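PDB 7EHU: chitin oligosaccharide binding protein NagB2 from Paenibacillus sp. FPU-7, which binds short chitin oligosaccharides, N,N'-diacetylchitobiose and N,N',N''-triacetylchitotriose, probably as the extracellular solute-binding component of a sugar uptake system. Local coordinates for residues 79-82 with 83-87; 156-160 with 161-165; 370-373 with 374-378; 391-394 with 395-398. All blocks are in the same frame, centred on the assembly; numbering follows the deposited sequence. Where two conformers were deposited one is given.

Interaction 1 of 4, residues 79-82 with 83-87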
loop_
_atom_site.group_PDB
_atom_site.type_symbol
_atom_site.label_atom_id
_atom_site.label_comp_id
_atom_site.label_asym_id
_atom_site.label_seq_id
_atom_site.Cartn_x
_atom_site.Cartn_y
_atom_site.Cartn_z
ATOM N N VAL A 79 5.407 14.597 3.328
ATOM C CA VAL A 79 5.677 16.031 3.437
ATOM C C VAL A 79 4.686 16.704 4.384
ATOM O O VAL A 79 5.083 17.234 5.430
ATOM C CB VAL A 79 5.690 16.706 2.046
ATOM C CG1 VAL A 79 6.005 18.199 2.163
ATOM C CG2 VAL A 79 6.689 16.013 1.111
ATOM N N LYS A 80 3.399 16.715 4.024
ATOM C CA LYS A 80 2.431 17.581 4.703
ATOM C C LYS A 80 2.116 17.086 6.113
ATOM O O LYS A 80 2.262 17.834 7.089
ATOM C CB LYS A 80 1.159 17.749 3.867
ATOM C CG LYS A 80 0.317 18.938 4.294
ATOM C CD LYS A 80 -0.908 19.130 3.410
ATOM C CE LYS A 80 -1.576 20.463 3.657
ATOM N NZ LYS A 80 -2.798 20.667 2.830
ATOM N N LEU A 81 1.630 15.847 6.256
ATOM C CA LEU A 81 1.326 15.372 7.603
ATOM C C LEU A 81 2.597 15.299 8.442
ATOM O O LEU A 81 2.577 15.588 9.641
ATOM C CB LEU A 81 0.653 14.015 7.534
ATOM C CG LEU A 81 0.196 13.439 8.876
ATOM C CD1 LEU A 81 -0.865 14.318 9.510
ATOM C CD2 LEU A 81 -0.318 12.013 8.697
ATOM N N LYS A 82 3.717 14.921 7.819
ATOM C CA LYS A 82 4.992 14.877 8.536
ATOM C C LYS A 82 5.311 16.234 9.157
ATOM O O LYS A 82 5.690 16.329 10.336
ATOM C CB LYS A 82 6.100 14.430 7.577
ATOM C CG LYS A 82 7.460 14.230 8.247
ATOM C CD LYS A 82 8.538 13.780 7.255
ATOM C CE LYS A 82 8.369 12.331 6.806
ATOM N NZ LYS A 82 9.243 11.983 5.619
ATOM N N ALA A 83 5.148 17.303 8.375
ATOM C CA ALA A 83 5.469 18.643 8.852
ATOM C C ALA A 83 4.488 19.095 9.920
ATOM O O ALA A 83 4.877 19.737 10.901
ATOM C CB ALA A 83 5.451 19.609 7.669
ATOM N N GLU A 84 3.209 18.783 9.745
ATOM C CA GLU A 84 2.201 19.137 10.734
ATOM C C GLU A 84 2.451 18.426 12.059
ATOM O O GLU A 84 2.335 19.034 13.139
ATOM C CB GLU A 84 0.835 18.775 10.164
ATOM C CG GLU A 84 0.363 19.724 9.087
ATOM C CD GLU A 84 -0.724 19.146 8.197
ATOM O OE1 GLU A 84 -1.328 19.942 7.441
ATOM O OE2 GLU A 84 -0.963 17.909 8.195
ATOM N N MET A 85 2.848 17.155 11.994
ATOM C CA MET A 85 3.184 16.404 13.200
ATOM C C MET A 85 4.425 16.984 13.875
ATOM O O MET A 85 4.469 17.086 15.102
ATOM C CB MET A 85 3.394 14.928 12.851
ATOM C CG MET A 85 2.091 14.180 12.589
ATOM S SD MET A 85 1.139 14.033 14.107
ATOM C CE MET A 85 -0.222 13.000 13.535
ATOM N N ALA A 86 5.435 17.367 13.088
ATOM C CA ALA A 86 6.634 17.970 13.656
ATOM C C ALA A 86 6.282 19.215 14.456
ATOM O O ALA A 86 6.919 19.513 15.472
ATOM C CB ALA A 86 7.656 18.281 12.559
ATOM N N ALA A 87 5.286 19.963 13.993
ATOM C CA ALA A 87 4.815 21.179 14.632
ATOM C C ALA A 87 3.797 20.914 15.730
ATOM O O ALA A 87 3.311 21.867 16.360
ATOM C CB ALA A 87 4.186 22.102 13.587
#
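Met85 N donates to Leu81 O at 2.8 Å, the shortest of four successive i to i+4 backbone bonds here, and its N-H points at the oxygen within 18° of straight. Two side-chain pairs keep this spacing, Lys80 with Glu84 and Leu81 with Met85. Lys80 sets out with CG turned opposite its own backbone N (chi1 -162°) and stays extended, which carries its methylenes obliquely past the carboxylate of Glu84, with Lys80 CG 3.7 Å from Glu84 OE1. The charged ends themselves do not meet: Lys80 NZ stays 4.9 Å from Glu84 OE1. Each has a salt-bridge mate of its own, Asp69 for the lysine and Arg35 for the glutamate, and these bonds tie the helix to strands 64-70 and 30-36. The other carboxylate oxygen lies against a methyl group, Leu81 CD1 being 3.8 Å from Glu84 OE2, where the two side chains cross nearly at a right angle. On the buried face Leu81 CG and Met85 CG are 4.2 Å apart, a modest apolar contact whose packing is continued by Phe94 of strand 93-97, which both side chains touch. Met85 also reaches Tyr105 of helix 100-107. This is an amphipathic helix, 73-86, laid with its apolar side on the parallel strands of an alpha/beta lobe, as in other bacterial solute-binding proteins.

Interaction 2 of 4, residues 156-160 with 161-165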
loop_
_atom_site.group_PDB
_atom_site.type_symbol
_atom_site.label_atom_id
_atom_site.label_comp_id
_atom_site.label_asym_id
_atom_site.label_seq_id
_atom_site.Cartn_x
_atom_site.Cartn_y
_atom_site.Cartn_z
ATOM N N LYS A 156 -4.568 -12.400 -22.049
ATOM C CA LYS A 156 -4.499 -12.374 -23.511
ATOM C C LYS A 156 -3.067 -12.186 -23.987
ATOM O O LYS A 156 -2.600 -12.910 -24.865
ATOM C CB LYS A 156 -5.381 -11.227 -24.021
ATOM C CG LYS A 156 -5.668 -11.090 -25.504
ATOM C CD LYS A 156 -4.546 -10.244 -26.050
ATOM C CE LYS A 156 -4.729 -9.733 -27.450
ATOM N NZ LYS A 156 -3.502 -8.967 -27.930
ATOM N N LEU A 157 -2.355 -11.202 -23.430
ATOM C CA LEU A 157 -0.977 -10.986 -23.849
ATOM C C LEU A 157 -0.107 -12.177 -23.484
ATOM O O LEU A 157 0.787 -12.556 -24.246
ATOM C CB LEU A 157 -0.431 -9.705 -23.224
ATOM C CG LEU A 157 -1.040 -8.398 -23.723
ATOM C CD1 LEU A 157 -0.505 -7.238 -22.900
ATOM C CD2 LEU A 157 -0.787 -8.158 -25.217
ATOM N N PHE A 158 -0.334 -12.782 -22.313
ATOM C CA PHE A 158 0.401 -13.995 -21.974
ATOM C C PHE A 158 0.171 -15.070 -23.035
ATOM O O PHE A 158 1.121 -15.674 -23.531
ATOM C CB PHE A 158 0.005 -14.515 -20.578
ATOM C CG PHE A 158 0.851 -13.981 -19.436
ATOM C CD1 PHE A 158 1.183 -12.634 -19.353
ATOM C CD2 PHE A 158 1.288 -14.822 -18.421
ATOM C CE1 PHE A 158 1.923 -12.140 -18.281
ATOM C CE2 PHE A 158 2.043 -14.334 -17.359
ATOM C CZ PHE A 158 2.376 -12.993 -17.305
ATOM N N ALA A 159 -1.096 -15.312 -23.394
ATOM C CA ALA A 159 -1.405 -16.293 -24.440
ATOM C C ALA A 159 -0.762 -15.920 -25.775
ATOM O O ALA A 159 -0.263 -16.798 -26.494
ATOM C CB ALA A 159 -2.920 -16.447 -24.598
ATOM N N ASP A 160 -0.736 -14.621 -26.111
ATOM C CA ASP A 160 -0.069 -14.205 -27.342
ATOM C C ASP A 160 1.386 -14.663 -27.365
ATOM O O ASP A 160 1.930 -14.966 -28.434
ATOM C CB ASP A 160 -0.105 -12.681 -27.486
ATOM C CG ASP A 160 -1.498 -12.121 -27.760
ATOM O OD1 ASP A 160 -2.387 -12.863 -28.221
ATOM O OD2 ASP A 160 -1.685 -10.903 -27.552
ATOM N N ALA A 161 2.035 -14.693 -26.203
ATOM C CA ALA A 161 3.434 -15.075 -26.080
ATOM C C ALA A 161 3.615 -16.554 -25.778
ATOM O O ALA A 161 4.738 -16.982 -25.498
ATOM C CB ALA A 161 4.119 -14.237 -24.990
ATOM N N GLY A 162 2.543 -17.336 -25.818
ATOM C CA GLY A 162 2.644 -18.760 -25.605
ATOM C C GLY A 162 2.653 -19.206 -24.160
ATOM O O GLY A 162 2.958 -20.375 -23.893
ATOM N N ILE A 163 2.335 -18.320 -23.225
ATOM C CA ILE A 163 2.384 -18.621 -21.802
ATOM C C ILE A 163 0.954 -18.959 -21.410
ATOM O O ILE A 163 0.065 -18.105 -21.528
ATOM C CB ILE A 163 2.804 -17.373 -21.022
ATOM C CG1 ILE A 163 4.074 -16.764 -21.594
ATOM C CG2 ILE A 163 3.053 -17.767 -19.551
ATOM C CD1 ILE A 163 4.367 -15.376 -21.014
ATOM N N THR A 164 0.723 -20.176 -20.928
ATOM C CA THR A 164 -0.628 -20.693 -20.747
ATOM C C THR A 164 -1.028 -20.850 -19.285
ATOM O O THR A 164 -2.151 -21.292 -19.022
ATOM C CB THR A 164 -0.768 -22.049 -21.462
ATOM O OG1 THR A 164 0.173 -22.976 -20.897
ATOM C CG2 THR A 164 -0.502 -21.904 -22.958
ATOM N N SER A 165 -0.140 -20.510 -18.343
ATOM C CA SER A 165 -0.410 -20.575 -16.910
ATOM C C SER A 165 0.377 -19.473 -16.207
ATOM O O SER A 165 1.395 -19.001 -16.704
ATOM C CB SER A 165 -0.015 -21.935 -16.303
ATOM O OG SER A 165 1.364 -22.210 -16.496
#
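The backbone ends helix 155-160 in a Schellman motif: Ile163 N bonds Phe158 O at 2.9 Å, Gly162 N bonds Ala159 O at 2.9 Å, and Gly162 as the C-prime residue takes a positive phi (84°). Both donors stand above the planes of the carbonyls they bind, the one from Gly162 by 67°, because the chain is curling back over the helix end. A side chain at Gly162 would run into the carbonyl oxygen before it, which explains the glycine. The turn brings Ile163 back onto Phe158, five residues earlier. Two branches of the isoleucine share the ring: CD1 lies over a face, 4.3 Å from the centroid of the Phe158 ring in a CH-pi contact, while CG2 meets the ring's rim, 3.6 Å from Phe158 CD2. With CG1 beside its own backbone N (chi1 -52°), Ile163 can send CD1 over the face and leave CG2 for the rim. An alanine at Ile163 would take away both branches and is likely to leave that ring face short of cover and Leu180 of helix 170-182 without one of its partners. Away from this apolar patch, Lys156 NZ and Asp160 OD2 form a 2.7 Å salt bridge one turn apart, using the carboxylate's syn lone pair. Phe158 and Ala161 also pack on Leu180, and Phe158 meets the ring of Tyr153 at the end of strand 138-154.

Interaction 3 of 4, residues 370-373 with 374-378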
loop_
_atom_site.group_PDB
_atom_site.type_symbol
_atom_site.label_atom_id
_atom_site.label_comp_id
_atom_site.label_asym_id
_atom_site.label_seq_id
_atom_site.Cartn_x
_atom_site.Cartn_y
_atom_site.Cartn_z
ATOM N N LEU A 370 -11.638 -11.200 -10.636
ATOM C CA LEU A 370 -10.268 -10.798 -10.324
ATOM C C LEU A 370 -10.057 -10.772 -8.811
ATOM O O LEU A 370 -9.006 -11.192 -8.312
ATOM C CB LEU A 370 -9.973 -9.439 -10.954
ATOM C CG LEU A 370 -8.575 -8.872 -10.727
ATOM C CD1 LEU A 370 -7.494 -9.852 -11.143
ATOM C CD2 LEU A 370 -8.434 -7.545 -11.476
ATOM N N THR A 371 -11.056 -10.316 -8.060
ATOM C CA THR A 371 -10.934 -10.341 -6.605
ATOM C C THR A 371 -10.887 -11.782 -6.094
ATOM O O THR A 371 -10.162 -12.075 -5.136
ATOM C CB THR A 371 -12.067 -9.503 -6.008
ATOM O OG1 THR A 371 -11.814 -8.130 -6.363
ATOM C CG2 THR A 371 -12.139 -9.618 -4.483
ATOM N N LYS A 372 -11.620 -12.701 -6.739
ATOM C CA LYS A 372 -11.529 -14.111 -6.370
ATOM C C LYS A 372 -10.103 -14.616 -6.573
ATOM O O LYS A 372 -9.564 -15.337 -5.726
ATOM C CB LYS A 372 -12.533 -14.936 -7.188
ATOM C CG LYS A 372 -12.481 -16.459 -6.909
ATOM C CD LYS A 372 -13.403 -17.256 -7.838
ATOM C CE LYS A 372 -13.531 -18.727 -7.428
ATOM N NZ LYS A 372 -14.142 -19.591 -8.488
ATOM N N ALA A 373 -9.471 -14.235 -7.690
ATOM C CA ALA A 373 -8.101 -14.664 -7.954
ATOM C C ALA A 373 -7.119 -14.084 -6.937
ATOM O O ALA A 373 -6.186 -14.772 -6.507
ATOM C CB ALA A 373 -7.698 -14.264 -9.372
ATOM N N ILE A 374 -7.294 -12.818 -6.555
ATOM C CA ILE A 374 -6.425 -12.248 -5.526
ATOM C C ILE A 374 -6.625 -12.994 -4.212
ATOM O O ILE A 374 -5.662 -13.341 -3.511
ATOM C CB ILE A 374 -6.673 -10.734 -5.365
ATOM C CG1 ILE A 374 -6.287 -9.984 -6.638
ATOM C CG2 ILE A 374 -5.907 -10.148 -4.178
ATOM C CD1 ILE A 374 -6.947 -8.620 -6.739
ATOM N N GLY A 375 -7.887 -13.285 -3.881
ATOM C CA GLY A 375 -8.179 -14.045 -2.676
ATOM C C GLY A 375 -7.524 -15.411 -2.676
ATOM O O GLY A 375 -7.012 -15.862 -1.646
ATOM N N GLU A 376 -7.520 -16.087 -3.830
ATOM C CA GLU A 376 -6.916 -17.415 -3.912
ATOM C C GLU A 376 -5.407 -17.341 -3.711
ATOM O O GLU A 376 -4.821 -18.202 -3.040
ATOM C CB GLU A 376 -7.273 -18.064 -5.251
ATOM C CG GLU A 376 -8.727 -18.530 -5.318
ATOM C CD GLU A 376 -9.200 -18.854 -6.722
ATOM O OE1 GLU A 376 -10.309 -19.408 -6.846
ATOM O OE2 GLU A 376 -8.475 -18.560 -7.698
ATOM N N ALA A 377 -4.769 -16.303 -4.260
ATOM C CA ALA A 377 -3.331 -16.118 -4.074
ATOM C C ALA A 377 -2.983 -15.840 -2.615
ATOM O O ALA A 377 -1.942 -16.299 -2.125
ATOM C CB ALA A 377 -2.857 -14.981 -4.987
ATOM N N GLN A 378 -3.825 -15.078 -1.908
ATOM C CA GLN A 378 -3.574 -14.774 -0.497
ATOM C C GLN A 378 -3.848 -15.991 0.387
ATOM O O GLN A 378 -3.058 -16.301 1.294
ATOM C CB GLN A 378 -4.457 -13.592 -0.073
ATOM C CG GLN A 378 -4.171 -12.982 1.311
ATOM C CD GLN A 378 -5.149 -13.387 2.398
ATOM O OE1 GLN A 378 -6.153 -14.055 2.145
ATOM N NE2 GLN A 378 -4.858 -12.968 3.628
#
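Ile374 packs back on Leu370 one turn earlier, and with Ala373 and Glu376 it is among the three residues that have the most surface buried here. Ile374 CG1, beside the backbone N (chi1 -65°), lies 3.4 Å from Leu370 O, the carbonyl that also accepts Ile374 N at 2.9 Å. Beyond it, Ile374 CD1 comes 4.3 Å from Leu370 CG, so the two side chains make one apolar strip. This strip is the inner face of helix 369-379, which packs on the sheet of what is probably the alpha/beta fold of bacterial solute-binding proteins: both residues touch Tyr152 of strand 138-154, and Ile374 also meets Tyr296 of strand 294-297. Ala373 contributes mainly through its backbone, its O accepting Ala377 N at 3.1 Å, the longest of the four i to i+4 bonds. Glu376 belongs to the exposed side. Its side chain slants across the extended chain of Lys372, Glu376 OE1 lying 3.3 Å from Lys372 CE. Lys372 NZ is 4.2 Å from Glu376 OE1, too far for a salt bridge, so the attraction between the two charges is probably mild. Thr371 OG1, on a further side of the helix, is hydrogen-bonded to Asn353. Gly375 N closes the bond to Thr371 O at 2.9 Å.

Interaction 4 of 4, residues 391-394 with 395-398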
loop_
_atom_site.group_PDB
_atom_site.type_symbol
_atom_site.label_atom_id
_atom_site.label_comp_id
_atom_site.label_asym_id
_atom_site.label_seq_id
_atom_site.Cartn_x
_atom_site.Cartn_y
_atom_site.Cartn_z
ATOM N N LEU A 391 8.256 -0.975 8.913
ATOM C CA LEU A 391 9.314 -1.507 9.766
ATOM C C LEU A 391 10.560 -0.641 9.837
ATOM O O LEU A 391 11.443 -0.939 10.656
ATOM C CB LEU A 391 9.754 -2.882 9.235
ATOM C CG LEU A 391 8.658 -3.921 9.021
ATOM C CD1 LEU A 391 9.219 -5.210 8.453
ATOM C CD2 LEU A 391 7.927 -4.183 10.330
ATOM N N VAL A 392 10.707 0.347 8.957
ATOM C CA VAL A 392 11.894 1.185 8.929
ATOM C C VAL A 392 11.477 2.639 9.086
ATOM O O VAL A 392 10.339 3.028 8.818
ATOM C CB VAL A 392 12.782 0.996 7.677
ATOM C CG1 VAL A 392 13.179 -0.455 7.501
ATOM C CG2 VAL A 392 12.086 1.529 6.438
ATOM N N GLN A 393 12.432 3.440 9.512
ATOM C CA GLN A 393 12.178 4.838 9.768
ATOM C C GLN A 393 11.881 5.570 8.457
ATOM O O GLN A 393 12.398 5.188 7.400
ATOM C CB GLN A 393 13.410 5.450 10.423
ATOM C CG GLN A 393 13.793 4.854 11.789
ATOM C CD GLN A 393 14.774 3.621 11.741
ATOM O OE1 GLN A 393 14.800 2.813 10.778
ATOM N NE2 GLN A 393 15.586 3.488 12.800
ATOM N N PRO A 394 11.053 6.636 8.504
ATOM C CA PRO A 394 10.742 7.398 7.283
ATOM C C PRO A 394 11.958 7.811 6.473
ATOM O O PRO A 394 11.949 7.721 5.237
ATOM C CB PRO A 394 9.962 8.601 7.838
ATOM C CG PRO A 394 9.233 8.030 9.003
ATOM C CD PRO A 394 10.231 7.084 9.643
ATOM N N LYS A 395 13.023 8.242 7.135
ATOM C CA LYS A 395 14.225 8.624 6.408
ATOM C C LYS A 395 14.810 7.465 5.607
ATOM O O LYS A 395 15.337 7.666 4.498
ATOM C CB LYS A 395 15.273 9.138 7.390
ATOM C CG LYS A 395 16.486 9.542 6.650
ATOM C CD LYS A 395 16.388 10.725 5.759
ATOM C CE LYS A 395 17.787 10.894 5.154
ATOM N NZ LYS A 395 18.884 11.145 6.062
ATOM N N VAL A 396 14.772 6.258 6.169
ATOM C CA VAL A 396 15.266 5.078 5.465
ATOM C C VAL A 396 14.401 4.803 4.238
ATOM O O VAL A 396 14.909 4.542 3.140
ATOM C CB VAL A 396 15.311 3.871 6.433
ATOM C CG1 VAL A 396 15.692 2.579 5.707
ATOM C CG2 VAL A 396 16.264 4.133 7.604
ATOM N N LYS A 397 13.083 4.873 4.406
ATOM C CA LYS A 397 12.168 4.661 3.290
ATOM C C LYS A 397 12.450 5.626 2.144
ATOM O O LYS A 397 12.553 5.211 0.982
ATOM C CB LYS A 397 10.718 4.820 3.750
ATOM C CG LYS A 397 9.699 4.592 2.673
ATOM C CD LYS A 397 8.300 5.021 3.088
ATOM C CE LYS A 397 8.090 6.507 2.986
ATOM N NZ LYS A 397 6.703 6.841 3.340
ATOM N N VAL A 398 12.520 6.927 2.440
ATOM C CA VAL A 398 12.719 7.925 1.390
ATOM C C VAL A 398 14.076 7.729 0.717
ATOM O O VAL A 398 14.224 7.897 -0.501
ATOM C CB VAL A 398 12.518 9.334 1.991
ATOM C CG1 VAL A 398 12.858 10.441 1.005
ATOM C CG2 VAL A 398 11.070 9.502 2.471
#
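Val392 and Val396 make the tight part of this contact, meeting almost at right angles with Val392 CG2 3.8 Å from Val396 CG1. The other methyl of Val396, CG2, turns toward the amide of Gln393, 3.7 Å from Gln393 OE1. An alanine in place of Val396 would remove both methyls and is likely to open a gap between Val392 and helix 414-430, which Val396 touches at Met421 and Ala428. Gln393 is at the N-cap position of helix 394-408, although its amide, swung out by a bend at the second torsion (chi2 89°), is bonded to Gln425 and Asn429 of helix 414-430 rather than to the turn. Pro394 opens the first turn, a place where a proline's missing N-H costs no helical bond. Gln393 O accepts Lys397 N at 3.1 Å, close to straight, and a weak bond from Val396 N; Pro394 O takes Val398 N at 3.0 Å. The looser side belongs to Lys395, whose chain bends twice and leads away from residues 391-394 into an exposed position. Lys397 also leaves the contact but is buried: its NZ forms a salt bridge with Asp78, and its side chain comes, at its nearest, to about 5 Å from a bound N-acetylglucosamine.

Overall arrangement
All four contacts are local and partly buried, but they serve different elements. Interactions 1 and 3 lie within single helices on opposite sides of the chain's centre, each with an apolar face on the sheet and a lysine–glutamate pair, at the flank in interaction 1, where both charges have salt-bridge mates on neighbouring strands, and on the exposed side in interaction 3, where the pair is near but beyond salt-bridge range. Interactions 2 and 4 mark helix ends: a C-terminal Schellman turn over an aromatic ring, and an N-terminal first turn flanked by two packed valines. The centre of interaction 2 lies farthest from the chain's centre, about 28 Å. Interactions 1 and 4 touch through Lys82 and Pro394.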